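Local coordinates for KLLA0E08119p (Kluyveromyces lactis, PDB 3VA7), which probably uses ATP and biotin to carboxylate urea to urea-1-carboxylate, a step of urea degradation by the allophanate route, this chain being its urea carboxylase part, at residues Q791-E794 and S795-S799; S1105-H1109 and K1110-A1114; L516-V520 and V521-S525. One frame throughout, in Å; residues are numbered along the deposited sequence.

All three contacts are local, yet each solves a different helix problem. Contact 1 lies midway along helix 786-802, partly buried, and adds a salt bridge and serine hydroxyls to the repeating backbone bonds. Contact 2, also partly buried, starts helix 1109-1117 from the end of a strand, pairing a carboxylate cap with an aromatic cluster. Contact 3 is the buried one: it ends helix 511-520 with glycine and asparagine amides and carries no charge pair across its segments. Contacts 1 and 3 are neighbours, their centres about 16 Å apart, and D797 forms a salt bridge with R515 of the other helix; contact 2 stands apart, its centre about 51 Å and 55 Å from those of contacts 1 and 3.

Contact 1 of 3, residues Q791-E794 and S795-S799; sequences QLKE and SQDKS
S795 leans back on the turn before it: its backbone N bonds to Q791 O, while its OG donates to L792 O at 3.0 Å. That hydroxyl is also met by L809 N from the loop beyond the helix, so it links the helix wall to a later part of the chain. At Q796 the backbone N finds two carbonyls, L792 O in the carbonyl plane at 3.1 Å and K793 O from well above its plane at 2.9 Å, and CB and CG pass close to the same oxygens as the side chain leaves toward Y512 and A765. D797 carries the charged part of the contact. K793 has CG anti to its N (chi1 -160°) and then bends at CB-CG (chi2 -97°), which swings its chain along the helix until NZ meets the syn lone pair of D797 OD2 at 2.8 Å. The other carboxylate oxygen, OD1, forms a salt bridge with R515 of helix 511-520. K798 N continues the helical pattern to E794 O, and S799 turns OG back to S795 O at 2.6 Å, from the face opposite to that used by its own N. With the side chain of K793 about 4 Å from a bound sodium ion whose site includes E764, R790 and D845, D797 is likely to offset the lysine's charge beside the metal while shared with R515.

Contact 2 of 3, residues S1105-H1109 and K1110-A1114; sequences SIFDH and KEYLA
H1109 and Y1112, one turn apart, set their rings nearly parallel, with planes at 26°, but slid so far that they barely overlap; the closest part of the tyrosine is CD2. L1113 approaches the same imidazole from the next position, its CG making an off-centre CH-pi contact, 4.1 Å from the ring centroid, and W921 stacks on the histidine. Y1112 holds its CG anti to its backbone N (chi1 179°), and this brings its ring against F1107, whose CZ lies 3.7 Å from Y1112 CG, while the phenylalanine's CE2 reaches the edge of the imidazole. The three rings form an aromatic cluster where strand 1101-1108 gives way to helix 1109-1117, packed against L859 of helix 859-875. D1108 is the N-cap of helix 1109-1117. Its OD1 takes E1111 N at 3.1 Å from above the carboxylate plane and K1110 N, more weakly, at 2.8 Å, so one oxygen serves two amides of the first turn; the helix start would probably favour its negative charge, although E1111 OE1 lies 4.6 Å from OD2. The carbonyl of D1108 accepts Y1112 N at 3.0 Å, and Y1112 OH reaches beyond to L1002 O.

Contact 3 of 3, residues L516-V520 and V521-S525; sequences LANRV and VGNNS
A Schellman motif ends helix 511-520 here, within carboxyltransferase subdomains A and B, and a pair of asparagine side chains fastens the departing loop to the last turn. G522 is the pivot, with a phi of +80° at which a CB would press on the preceding carbonyl oxygen. Two bonds run back from this reversal: N523 N reaches N518 O at 3.2 Å, and G522 N reaches R519 O at 2.7 Å. N518 O also accepts V521 N, which comes to the opposite face of the carbonyl. The side chains repeat the pairing. N523 ND2 points straight at N518 OD1 (2.8 Å, 179°), in the plane of its own amide but above that of N518, the two planes being 67° apart. At the far end of N518, ND2 gives one bond to S527 O and another, of 2.9 Å, to a water that donates in turn to S525 O. With an alanine here, N523 ND2 would probably keep I592 O yet lose its other acceptor, and the water bridging to S525 would be left without its donor on the helix. N523 OD1 accepts from G594 N, V520 and V521 pack on A548 of strand 545-550, A517, N518 and V521 border strand 587-592, and R519 reaches F644 in a cation-pi contact and, weakly, I800 O of helix 786-802.

Contact 1 of 3, residues Q791-E794 and S795-S799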
loop_
_atom_site.group_PDB
_atom_site.type_symbol
_atom_site.label_atom_id
_atom_site.label_comp_id
_atom_site.label_asym_id
_atom_site.label_seq_id
_atom_site.Cartn_x
_atom_site.Cartn_y
_atom_site.Cartn_z
ATOM N N GLN A 791 -0.463 16.243 32.557
ATOM C CA GLN A 791 -1.563 15.897 33.482
ATOM C C GLN A 791 -2.741 15.362 32.686
ATOM O O GLN A 791 -3.262 14.278 33.011
ATOM C CB GLN A 791 -2.000 17.114 34.333
ATOM C CG GLN A 791 -1.237 17.320 35.645
ATOM C CD GLN A 791 -1.433 18.728 36.240
ATOM O OE1 GLN A 791 -0.462 19.449 36.460
ATOM N NE2 GLN A 791 -2.690 19.128 36.468
ATOM N N LEU A 792 -3.146 16.117 31.654
ATOM C CA LEU A 792 -4.253 15.703 30.809
ATOM C C LEU A 792 -3.937 14.313 30.243
ATOM O O LEU A 792 -4.734 13.376 30.327
ATOM C CB LEU A 792 -4.453 16.717 29.697
ATOM C CG LEU A 792 -4.941 18.115 30.084
ATOM C CD1 LEU A 792 -4.675 19.177 29.016
ATOM C CD2 LEU A 792 -6.421 18.079 30.387
ATOM N N LYS A 793 -2.733 14.176 29.712
ATOM C CA LYS A 793 -2.361 12.950 29.053
ATOM C C LYS A 793 -2.465 11.787 29.998
ATOM O O LYS A 793 -3.112 10.794 29.676
ATOM C CB LYS A 793 -0.924 13.049 28.537
ATOM C CG LYS A 793 -0.602 12.073 27.467
ATOM C CD LYS A 793 0.089 10.866 28.035
ATOM C CE LYS A 793 0.116 9.785 26.966
ATOM N NZ LYS A 793 1.081 8.749 27.324
ATOM N N GLU A 794 -1.811 11.906 31.157
ATOM C CA GLU A 794 -1.798 10.847 32.163
ATOM C C GLU A 794 -3.198 10.481 32.633
ATOM O O GLU A 794 -3.480 9.304 32.892
ATOM C CB GLU A 794 -0.895 11.208 33.338
ATOM C CG GLU A 794 0.513 10.616 33.222
ATOM C CD GLU A 794 1.595 11.448 33.948
ATOM O OE1 GLU A 794 2.802 11.075 33.802
ATOM O OE2 GLU A 794 1.273 12.458 34.650
ATOM N N SER A 795 -4.079 11.480 32.705
ATOM C CA SER A 795 -5.444 11.224 33.062
ATOM C C SER A 795 -6.135 10.368 32.001
ATOM O O SER A 795 -7.034 9.607 32.346
ATOM C CB SER A 795 -6.208 12.520 33.259
ATOM O OG SER A 795 -7.029 12.767 32.131
ATOM N N GLN A 796 -5.748 10.484 30.722
ATOM C CA GLN A 796 -6.399 9.648 29.722
ATOM C C GLN A 796 -5.908 8.196 29.879
ATOM O O GLN A 796 -6.678 7.231 29.792
ATOM C CB GLN A 796 -6.209 10.185 28.296
ATOM C CG GLN A 796 -6.877 11.555 28.013
ATOM C CD GLN A 796 -6.605 12.136 26.602
ATOM O OE1 GLN A 796 -7.074 13.241 26.268
ATOM N NE2 GLN A 796 -5.856 11.401 25.776
ATOM N N ASP A 797 -4.628 8.026 30.162
ATOM C CA ASP A 797 -4.144 6.695 30.314
ATOM C C ASP A 797 -4.768 5.999 31.530
ATOM O O ASP A 797 -5.122 4.819 31.450
ATOM C CB ASP A 797 -2.614 6.707 30.368
ATOM C CG ASP A 797 -1.965 7.172 29.039
ATOM O OD1 ASP A 797 -2.673 7.433 28.069
ATOM O OD2 ASP A 797 -0.733 7.299 28.976
ATOM N N LYS A 798 -4.921 6.714 32.642
ATOM C CA LYS A 798 -5.531 6.128 33.834
ATOM C C LYS A 798 -6.986 5.826 33.591
ATOM O O LYS A 798 -7.509 4.827 34.086
ATOM C CB LYS A 798 -5.399 7.007 35.101
ATOM C CG LYS A 798 -3.955 7.289 35.583
ATOM C CD LYS A 798 -3.127 6.017 35.952
ATOM C CE LYS A 798 -3.254 5.686 37.473
ATOM N NZ LYS A 798 -3.170 6.924 38.372
ATOM N N SER A 799 -7.634 6.691 32.826
ATOM C CA SER A 799 -9.030 6.509 32.492
ATOM C C SER A 799 -9.141 5.255 31.686
ATOM O O SER A 799 -9.940 4.402 32.013
ATOM C CB SER A 799 -9.553 7.705 31.731
ATOM O OG SER A 799 -9.546 8.846 32.585
#

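Contact 2 of 3, residues S1105-H1109 and K1110-A1114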
loop_
_atom_site.group_PDB
_atom_site.type_symbol
_atom_site.label_atom_id
_atom_site.label_comp_id
_atom_site.label_asym_id
_atom_site.label_seq_id
_atom_site.Cartn_x
_atom_site.Cartn_y
_atom_site.Cartn_z
ATOM N N SER A 1105 29.856 4.769 -1.677
ATOM C CA SER A 1105 31.154 5.353 -1.485
ATOM C C SER A 1105 31.287 6.162 -0.178
ATOM O O SER A 1105 30.598 5.843 0.788
ATOM C CB SER A 1105 31.621 6.085 -2.742
ATOM O OG SER A 1105 30.977 7.330 -2.845
ATOM N N ILE A 1106 32.197 7.146 -0.147
ATOM C CA ILE A 1106 32.566 7.872 1.054
ATOM C C ILE A 1106 32.620 9.388 0.704
ATOM O O ILE A 1106 33.353 9.784 -0.181
ATOM C CB ILE A 1106 34.016 7.435 1.606
ATOM C CG1 ILE A 1106 34.103 5.983 2.112
ATOM C CG2 ILE A 1106 34.477 8.332 2.748
ATOM C CD1 ILE A 1106 34.503 4.925 1.023
ATOM N N PHE A 1107 31.880 10.241 1.403
ATOM C CA PHE A 1107 32.059 11.675 1.253
ATOM C C PHE A 1107 33.077 12.243 2.244
ATOM O O PHE A 1107 32.948 12.092 3.481
ATOM C CB PHE A 1107 30.743 12.371 1.454
ATOM C CG PHE A 1107 30.840 13.846 1.412
ATOM C CD1 PHE A 1107 30.738 14.525 0.183
ATOM C CD2 PHE A 1107 31.026 14.588 2.603
ATOM C CE1 PHE A 1107 30.806 15.930 0.141
ATOM C CE2 PHE A 1107 31.097 16.004 2.575
ATOM C CZ PHE A 1107 30.988 16.677 1.328
ATOM N N ASP A 1108 34.061 12.949 1.721
ATOM C CA ASP A 1108 35.185 13.349 2.527
ATOM C C ASP A 1108 35.204 14.835 2.704
ATOM O O ASP A 1108 35.395 15.564 1.760
ATOM C CB ASP A 1108 36.454 12.876 1.823
ATOM C CG ASP A 1108 37.693 13.021 2.684
ATOM O OD1 ASP A 1108 37.907 14.113 3.266
ATOM O OD2 ASP A 1108 38.442 12.019 2.778
ATOM N N HIS A 1109 35.016 15.343 3.896
ATOM C CA HIS A 1109 34.878 16.799 3.952
ATOM C C HIS A 1109 36.198 17.498 3.627
ATOM O O HIS A 1109 36.206 18.659 3.215
ATOM C CB HIS A 1109 34.339 17.254 5.297
ATOM C CG HIS A 1109 33.794 18.640 5.287
ATOM N ND1 HIS A 1109 32.742 19.018 4.473
ATOM C CD2 HIS A 1109 34.135 19.744 5.993
ATOM C CE1 HIS A 1109 32.457 20.296 4.682
ATOM N NE2 HIS A 1109 33.282 20.758 5.603
ATOM N N LYS A 1110 37.312 16.787 3.859
ATOM C CA LYS A 1110 38.641 17.322 3.612
ATOM C C LYS A 1110 38.767 17.499 2.109
ATOM O O LYS A 1110 39.248 18.526 1.657
ATOM C CB LYS A 1110 39.746 16.393 4.142
ATOM C CG LYS A 1110 41.220 16.792 3.807
ATOM C CD LYS A 1110 42.175 15.587 3.962
ATOM C CE LYS A 1110 43.710 15.940 3.892
ATOM N NZ LYS A 1110 44.152 16.964 4.894
ATOM N N GLU A 1111 38.322 16.524 1.338
ATOM C CA GLU A 1111 38.441 16.630 -0.106
ATOM C C GLU A 1111 37.541 17.720 -0.660
ATOM O O GLU A 1111 37.973 18.552 -1.475
ATOM C CB GLU A 1111 38.084 15.323 -0.743
ATOM C CG GLU A 1111 38.282 15.299 -2.201
ATOM C CD GLU A 1111 38.555 13.881 -2.628
ATOM O OE1 GLU A 1111 38.800 13.046 -1.701
ATOM O OE2 GLU A 1111 38.536 13.600 -3.861
ATOM N N TYR A 1112 36.295 17.715 -0.180
ATOM C CA TYR A 1112 35.321 18.750 -0.482
ATOM C C TYR A 1112 35.805 20.136 -0.193
ATOM O O TYR A 1112 35.633 20.992 -1.027
ATOM C CB TYR A 1112 34.012 18.476 0.241
ATOM C CG TYR A 1112 32.918 19.507 0.018
ATOM C CD1 TYR A 1112 32.132 19.500 -1.160
ATOM C CD2 TYR A 1112 32.644 20.463 0.995
ATOM C CE1 TYR A 1112 31.113 20.447 -1.345
ATOM C CE2 TYR A 1112 31.676 21.388 0.821
ATOM C CZ TYR A 1112 30.883 21.378 -0.347
ATOM O OH TYR A 1112 29.885 22.319 -0.498
ATOM N N LEU A 1113 36.378 20.376 0.975
ATOM C CA LEU A 1113 36.886 21.728 1.322
ATOM C C LEU A 1113 38.007 22.161 0.400
ATOM O O LEU A 1113 38.229 23.343 0.245
ATOM C CB LEU A 1113 37.421 21.802 2.754
ATOM C CG LEU A 1113 36.413 21.982 3.886
ATOM C CD1 LEU A 1113 37.226 21.912 5.178
ATOM C CD2 LEU A 1113 35.599 23.304 3.791
ATOM N N ALA A 1114 38.697 21.187 -0.199
ATOM C CA ALA A 1114 39.775 21.438 -1.139
ATOM C C ALA A 1114 39.183 21.792 -2.502
ATOM O O ALA A 1114 39.734 22.627 -3.254
ATOM C CB ALA A 1114 40.696 20.224 -1.260
#

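Contact 3 of 3, residues L516-V520 and V521-S525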
loop_
_atom_site.group_PDB
_atom_site.type_symbol
_atom_site.label_atom_id
_atom_site.label_comp_id
_atom_site.label_asym_id
_atom_site.label_seq_id
_atom_site.Cartn_x
_atom_site.Cartn_y
_atom_site.Cartn_z
ATOM N N LEU A 516 -11.455 4.351 24.067
ATOM C CA LEU A 516 -12.688 4.045 24.777
ATOM C C LEU A 516 -13.374 2.904 24.050
ATOM O O LEU A 516 -13.714 1.897 24.682
ATOM C CB LEU A 516 -13.622 5.248 24.849
ATOM C CG LEU A 516 -13.324 6.368 25.847
ATOM C CD1 LEU A 516 -14.173 7.625 25.522
ATOM C CD2 LEU A 516 -13.521 5.923 27.302
ATOM N N ALA A 517 -13.579 3.070 22.732
ATOM C CA ALA A 517 -14.352 2.095 21.985
ATOM C C ALA A 517 -13.700 0.735 22.207
ATOM O O ALA A 517 -14.382 -0.252 22.589
ATOM C CB ALA A 517 -14.443 2.458 20.496
ATOM N N ASN A 518 -12.377 0.671 22.054
ATOM C CA ASN A 518 -11.717 -0.593 22.344
ATOM C C ASN A 518 -11.999 -1.149 23.721
ATOM O O ASN A 518 -12.349 -2.318 23.885
ATOM C CB ASN A 518 -10.207 -0.533 22.065
ATOM C CG ASN A 518 -9.865 -1.121 20.691
ATOM O OD1 ASN A 518 -10.632 -1.968 20.151
ATOM N ND2 ASN A 518 -8.724 -0.690 20.117
ATOM N N ARG A 519 -11.806 -0.311 24.718
ATOM C CA ARG A 519 -11.981 -0.727 26.094
ATOM C C ARG A 519 -13.419 -1.209 26.372
ATOM O O ARG A 519 -13.619 -2.181 27.092
ATOM C CB ARG A 519 -11.598 0.421 27.053
ATOM C CG ARG A 519 -11.700 0.064 28.536
ATOM C CD ARG A 519 -10.913 -1.161 28.871
ATOM N NE ARG A 519 -10.603 -1.205 30.298
ATOM C CZ ARG A 519 -11.247 -1.971 31.190
ATOM N NH1 ARG A 519 -10.865 -1.963 32.466
ATOM N NH2 ARG A 519 -12.256 -2.757 30.808
ATOM N N VAL A 520 -14.403 -0.560 25.770
ATOM C CA VAL A 520 -15.771 -0.864 26.102
ATOM C C VAL A 520 -16.052 -2.331 25.807
ATOM O O VAL A 520 -16.925 -2.949 26.438
ATOM C CB VAL A 520 -16.748 0.053 25.379
ATOM C CG1 VAL A 520 -18.130 -0.553 25.355
ATOM C CG2 VAL A 520 -16.714 1.497 25.976
ATOM N N VAL A 521 -15.289 -2.898 24.880
ATOM C CA VAL A 521 -15.499 -4.253 24.449
ATOM C C VAL A 521 -14.449 -5.167 25.084
ATOM O O VAL A 521 -14.453 -6.392 24.863
ATOM C CB VAL A 521 -15.374 -4.317 22.933
ATOM C CG1 VAL A 521 -15.457 -5.655 22.521
ATOM C CG2 VAL A 521 -16.500 -3.535 22.207
ATOM N N GLY A 522 -13.540 -4.606 25.880
ATOM C CA GLY A 522 -12.560 -5.440 26.571
ATOM C C GLY A 522 -11.372 -5.876 25.711
ATOM O O GLY A 522 -10.657 -6.820 26.055
ATOM N N ASN A 523 -11.144 -5.182 24.589
ATOM C CA ASN A 523 -9.972 -5.432 23.757
ATOM C C ASN A 523 -8.677 -5.027 24.488
ATOM O O ASN A 523 -8.638 -3.994 25.168
ATOM C CB ASN A 523 -10.094 -4.669 22.420
ATOM C CG ASN A 523 -10.919 -5.420 21.353
ATOM O OD1 ASN A 523 -11.174 -6.616 21.459
ATOM N ND2 ASN A 523 -11.305 -4.705 20.292
ATOM N N ASN A 524 -7.614 -5.835 24.338
ATOM C CA ASN A 524 -6.225 -5.327 24.465
ATOM C C ASN A 524 -6.064 -3.998 23.679
ATOM O O ASN A 524 -6.674 -3.832 22.620
ATOM C CB ASN A 524 -5.236 -6.353 23.931
ATOM C CG ASN A 524 -3.782 -5.883 24.058
ATOM O OD1 ASN A 524 -3.270 -5.200 23.159
ATOM N ND2 ASN A 524 -3.103 -6.272 25.172
ATOM N N SER A 525 -5.258 -3.061 24.160
ATOM C CA SER A 525 -5.281 -1.741 23.548
ATOM C C SER A 525 -4.665 -1.692 22.138
ATOM O O SER A 525 -4.791 -0.693 21.458
ATOM C CB SER A 525 -4.568 -0.763 24.426
ATOM O OG SER A 525 -3.201 -1.027 24.366
HETATM O O HOH W 1 -6.949 0.845 21.807
#